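Local atomic coordinates of flagellar biosynthetic protein FlhB (Shewanella putrefaciens CN-32, PDB entry 6Z0W), a protein that is probably required for building the rod of the flagellar basal body and takes part in type III flagellar protein export, represented here by its cytoplasmic domain. Residues Tyr25-Lys30 with Arg72-Thr77; Ala63-Pro68 with Ile114-Asn119. One frame throughout, in Å; residues are numbered along the deposited sequence.

Contact 1: Tyr25-Lys30 with Arg72-Thr77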
# COMPACT_ATOMS: atom_id res chain seq x y z
N TYR A 25 -0.61 -6.23 7.62
CA TYR A 25 -0.95 -4.95 7.03
C TYR A 25 -1.16 -5.12 5.53
O TYR A 25 -0.41 -5.86 4.89
CB TYR A 25 0.18 -3.95 7.25
CG TYR A 25 0.31 -3.41 8.64
CD1 TYR A 25 -0.21 -2.17 8.95
CD2 TYR A 25 0.96 -4.13 9.63
CE1 TYR A 25 -0.08 -1.65 10.19
CE2 TYR A 25 1.09 -3.62 10.89
CZ TYR A 25 0.56 -2.37 11.16
OH TYR A 25 0.66 -1.80 12.41
N ALA A 26 -2.16 -4.44 4.97
CA ALA A 26 -2.33 -4.35 3.52
C ALA A 26 -2.88 -2.97 3.19
O ALA A 26 -3.86 -2.55 3.81
CB ALA A 26 -3.29 -5.42 2.97
N VAL A 27 -2.27 -2.28 2.22
CA VAL A 27 -2.82 -1.02 1.73
C VAL A 27 -2.95 -1.12 0.22
O VAL A 27 -1.97 -1.44 -0.48
CB VAL A 27 -1.98 0.19 2.16
CG1 VAL A 27 -2.15 0.44 3.67
CG2 VAL A 27 -0.50 -0.04 1.83
N ALA A 28 -4.17 -0.90 -0.29
CA ALA A 28 -4.42 -0.91 -1.72
C ALA A 28 -4.20 0.51 -2.25
O ALA A 28 -4.94 1.45 -1.88
CB ALA A 28 -5.84 -1.41 -2.03
N VAL A 29 -3.21 0.67 -3.12
CA VAL A 29 -2.76 1.97 -3.60
C VAL A 29 -3.19 2.16 -5.06
O VAL A 29 -3.08 1.24 -5.88
CB VAL A 29 -1.23 2.11 -3.44
CG1 VAL A 29 -0.72 3.48 -3.99
CG2 VAL A 29 -0.84 1.93 -1.98
N LYS A 30 -3.66 3.38 -5.38
CA LYS A 30 -4.00 3.73 -6.76
C LYS A 30 -3.30 5.02 -7.17
O LYS A 30 -3.15 5.94 -6.36
CB LYS A 30 -5.53 3.91 -6.93
CG LYS A 30 -6.00 4.08 -8.39
CD LYS A 30 -7.54 4.00 -8.46
CE LYS A 30 -8.08 3.99 -9.91
NZ LYS A 30 -7.44 2.93 -10.75
N ARG A 72 3.43 -0.37 6.45
CA ARG A 72 3.05 0.17 7.76
C ARG A 72 3.02 1.71 7.74
O ARG A 72 2.08 2.33 8.28
CB ARG A 72 4.02 -0.31 8.86
CG ARG A 72 3.94 -1.80 9.17
CD ARG A 72 4.59 -2.16 10.52
NE ARG A 72 5.92 -1.57 10.66
CZ ARG A 72 7.05 -2.15 10.28
NH1 ARG A 72 7.01 -3.37 9.75
NH2 ARG A 72 8.21 -1.53 10.45
N ALA A 73 4.03 2.33 7.14
CA ALA A 73 4.06 3.79 7.08
C ALA A 73 2.87 4.34 6.30
O ALA A 73 2.26 5.34 6.71
CB ALA A 73 5.37 4.26 6.48
N ILE A 74 2.50 3.70 5.19
CA ILE A 74 1.32 4.14 4.45
C ILE A 74 0.08 4.02 5.33
O ILE A 74 -0.70 4.96 5.48
CB ILE A 74 1.14 3.33 3.16
CG1 ILE A 74 2.24 3.62 2.15
CG2 ILE A 74 -0.20 3.65 2.52
CD1 ILE A 74 2.27 2.60 1.05
N TYR A 75 -0.13 2.83 5.92
CA TYR A 75 -1.32 2.59 6.72
C TYR A 75 -1.48 3.65 7.81
O TYR A 75 -2.58 4.20 8.00
CB TYR A 75 -1.26 1.19 7.34
CG TYR A 75 -2.54 0.79 8.05
CD1 TYR A 75 -3.50 0.03 7.40
CD2 TYR A 75 -2.80 1.19 9.36
CE1 TYR A 75 -4.68 -0.33 8.03
CE2 TYR A 75 -3.98 0.83 10.02
CZ TYR A 75 -4.92 0.07 9.34
OH TYR A 75 -6.10 -0.31 9.95
N HIS A 76 -0.38 3.97 8.51
CA HIS A 76 -0.43 4.85 9.67
C HIS A 76 -0.64 6.31 9.32
O HIS A 76 -1.06 7.07 10.20
CB HIS A 76 0.86 4.74 10.48
CG HIS A 76 1.06 3.41 11.12
ND1 HIS A 76 2.30 2.82 11.26
CD2 HIS A 76 0.17 2.54 11.64
CE1 HIS A 76 2.16 1.65 11.85
NE2 HIS A 76 0.88 1.46 12.09
N THR A 77 -0.36 6.70 8.07
CA THR A 77 -0.27 8.10 7.67
C THR A 77 -1.28 8.52 6.61
O THR A 77 -1.30 9.70 6.22
CB THR A 77 1.14 8.40 7.13
OG1 THR A 77 1.34 7.68 5.90
CG2 THR A 77 2.22 8.03 8.13
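An aromatic cluster of Y25, Y75 and H76 joins strand 25-30 to the last turns of helix 68-77, on one face of the central sheet of the FlhB cytoplasmic domain. Y25 begins the strand, and its ring is met by three residues of the helix. Over one face lies the aliphatic part of R72, whose CG stands 3.7 Å from the centroid of the Y25 ring, nearly on its normal, in a CH-pi contact. At its rim the ring points into the face of Y75 in a T-shaped pair, with the Y25 and Y75 ring centroids 5.5 Å apart and the planes at 86°. With CG anti to the backbone N (chi1 -173°), the Y75 ring turns its face to Y25 and its edge to CG1 of V27. The H76 imidazole meets the phenol end: NE2 of H76 donates to OH of Y25 at 3.3 Å, a long, bent bond (139° at the hydrogen) with the hydroxyl tilted from the imidazole plane. The same hydroxyl also bonds H130, and H76 stacks on H129, both histidines of the C-terminal tag, which may therefore have influenced this end of the cluster.

Further along the strand the chemistry becomes purely apolar. The two methyls of V27 divide the helix between them: CG1 of V27 lies 3.9 Å from CB of Y75, at the edge of that ring, while CG2 of V27 sits 3.8 Å from CG2 of I74. I74 also extends CD1 to within 4.4 Å of CG2 of V29. V92 of helix 89-100 packs against both V29 and I74, closing a hydrophobic core of the kind built where helices cover one face of the sheet in an alpha/beta domain.

Contact 2: Ala63-Pro68 with Ile114-Asn119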
# COMPACT_ATOMS: atom_id res chain seq x y z
N ALA A 63 -0.98 -6.76 -8.52
CA ALA A 63 0.30 -7.06 -7.89
C ALA A 63 0.27 -6.81 -6.38
O ALA A 63 -0.23 -5.78 -5.90
CB ALA A 63 1.41 -6.23 -8.53
N ILE A 64 0.75 -7.77 -5.62
CA ILE A 64 0.89 -7.66 -4.18
C ILE A 64 2.39 -7.70 -3.89
O ILE A 64 3.07 -8.66 -4.28
CB ILE A 64 0.19 -8.82 -3.46
CG1 ILE A 64 -1.30 -8.87 -3.84
CG2 ILE A 64 0.43 -8.69 -1.96
CD1 ILE A 64 -2.00 -10.14 -3.39
N VAL A 65 2.92 -6.68 -3.24
CA VAL A 65 4.36 -6.66 -2.99
C VAL A 65 4.60 -6.44 -1.51
O VAL A 65 3.87 -5.68 -0.86
CB VAL A 65 5.11 -5.63 -3.86
CG1 VAL A 65 4.57 -5.67 -5.30
CG2 VAL A 65 4.96 -4.24 -3.31
N SER A 66 5.59 -7.14 -0.97
CA SER A 66 5.93 -7.04 0.44
C SER A 66 7.07 -6.05 0.61
O SER A 66 8.20 -6.30 0.17
CB SER A 66 6.33 -8.39 1.03
OG SER A 66 6.70 -8.18 2.38
N ALA A 67 6.77 -4.93 1.27
CA ALA A 67 7.78 -3.99 1.75
C ALA A 67 7.30 -3.50 3.11
O ALA A 67 6.62 -2.48 3.21
CB ALA A 67 7.97 -2.83 0.76
N PRO A 68 7.62 -4.24 4.18
CA PRO A 68 6.91 -4.07 5.49
C PRO A 68 6.92 -2.64 6.02
O PRO A 68 5.87 -2.16 6.48
CB PRO A 68 7.68 -5.03 6.44
CG PRO A 68 8.22 -6.09 5.51
CD PRO A 68 8.50 -5.43 4.17
N ILE A 114 5.52 -10.38 -3.71
CA ILE A 114 6.85 -10.09 -4.24
C ILE A 114 7.62 -9.26 -3.22
O ILE A 114 7.18 -8.16 -2.85
CB ILE A 114 6.76 -9.37 -5.60
CG1 ILE A 114 5.82 -10.15 -6.53
CG2 ILE A 114 8.14 -9.25 -6.20
CD1 ILE A 114 5.08 -9.29 -7.58
N PRO A 115 8.76 -9.73 -2.73
CA PRO A 115 9.57 -8.91 -1.82
C PRO A 115 10.32 -7.86 -2.62
O PRO A 115 11.06 -8.18 -3.55
CB PRO A 115 10.53 -9.93 -1.18
CG PRO A 115 10.08 -11.31 -1.69
CD PRO A 115 9.36 -11.05 -2.98
N ILE A 116 10.10 -6.59 -2.29
CA ILE A 116 10.79 -5.50 -2.95
C ILE A 116 11.62 -4.76 -1.91
O ILE A 116 11.06 -4.25 -0.93
CB ILE A 116 9.83 -4.52 -3.65
CG1 ILE A 116 8.79 -5.27 -4.47
CG2 ILE A 116 10.62 -3.59 -4.55
CD1 ILE A 116 9.34 -5.96 -5.69
N PRO A 117 12.93 -4.68 -2.07
CA PRO A 117 13.72 -3.87 -1.15
C PRO A 117 13.40 -2.40 -1.36
O PRO A 117 13.20 -1.94 -2.49
CB PRO A 117 15.17 -4.18 -1.54
CG PRO A 117 15.09 -5.38 -2.47
CD PRO A 117 13.75 -5.27 -3.13
N LEU A 118 13.31 -1.68 -0.24
CA LEU A 118 13.23 -0.23 -0.30
C LEU A 118 14.59 0.33 -0.71
O LEU A 118 15.64 -0.29 -0.52
CB LEU A 118 12.79 0.35 1.04
CG LEU A 118 11.39 -0.08 1.49
CD1 LEU A 118 11.14 0.26 2.94
CD2 LEU A 118 10.33 0.56 0.58
N ASN A 119 14.58 1.52 -1.28
CA ASN A 119 15.79 2.07 -1.84
C ASN A 119 16.35 3.19 -1.00
O ASN A 119 17.44 3.71 -1.29
CB ASN A 119 15.51 2.50 -3.28
CG ASN A 119 15.07 1.34 -4.11
OD1 ASN A 119 15.75 0.31 -4.14
ND2 ASN A 119 13.88 1.43 -4.72
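With chi1 near -47° in I116 and -43° in V65, CG1 of each lies anti to its own carbonyl carbon; in I116 this sets CG1 against CB of V65, 3.7 Å away, and the two side chains run at a slant to one another. The contact is a short parallel beta ladder, in which 114-115 joins strand 64-66 as an outermost strand of the mixed sheet. The Ile-Pro-Ile-Pro sequence of residues 114-117 probably belongs to the proline-rich element of FlhB that contributes to flagellar biogenesis.

Three backbone bonds hold the ladder. I114 straddles V65, giving its N to O of I64 at 3.0 Å and taking N of S66 on its own O at 2.7 Å. The third bond runs from N of I116 to O of S66, 3.1 Å long and nearly straight at 168°. The intervening proline, P115, lacks an N-H, but its N faces away from 64-66, so the ladder loses no bond by it. V65 instead uses its backbone polar groups on the other side, toward I18 and V20 of strand 17-20.

V65, I114 and I116 lie against helix 89-100, V65 through V95 and both isoleucines through Y98. On the reverse face S66 bonds through OG to N21, the asparagine of an Asn-Pro-Glu-His sequence that probably corresponds to the Asn-Pro-Thr-His self-cleavage motif of this exporter family. Beyond the ladder A67, the N-cap residue of helix 68-77, holds CB 3.8 Å from O of I116. L118 reaches back to the same group, CD2 of the leucine resting 4.1 Å from CB of A67.

In the fold
The centre of contact 1 lies about 4 Å from that of the chain, and the contact is buried; the centre of contact 2 lies about 10 Å from it, and that contact is only partly buried. Both belong to the same sheet, but one covers a face with a helix whereas the other adds a strand at an edge. Their chemistry follows: 25-30 and 72-77 meet through side chains, with aromatic rings at one end and branched aliphatics at the other, while 63-68 and 114-119 are joined mainly by backbone bonds, with modest apolar packing. Strand 64-66 leads through A67 into helix 68-77, so the contacts use neighbouring parts of one continuous piece of chain, and helix 89-100 packs against both.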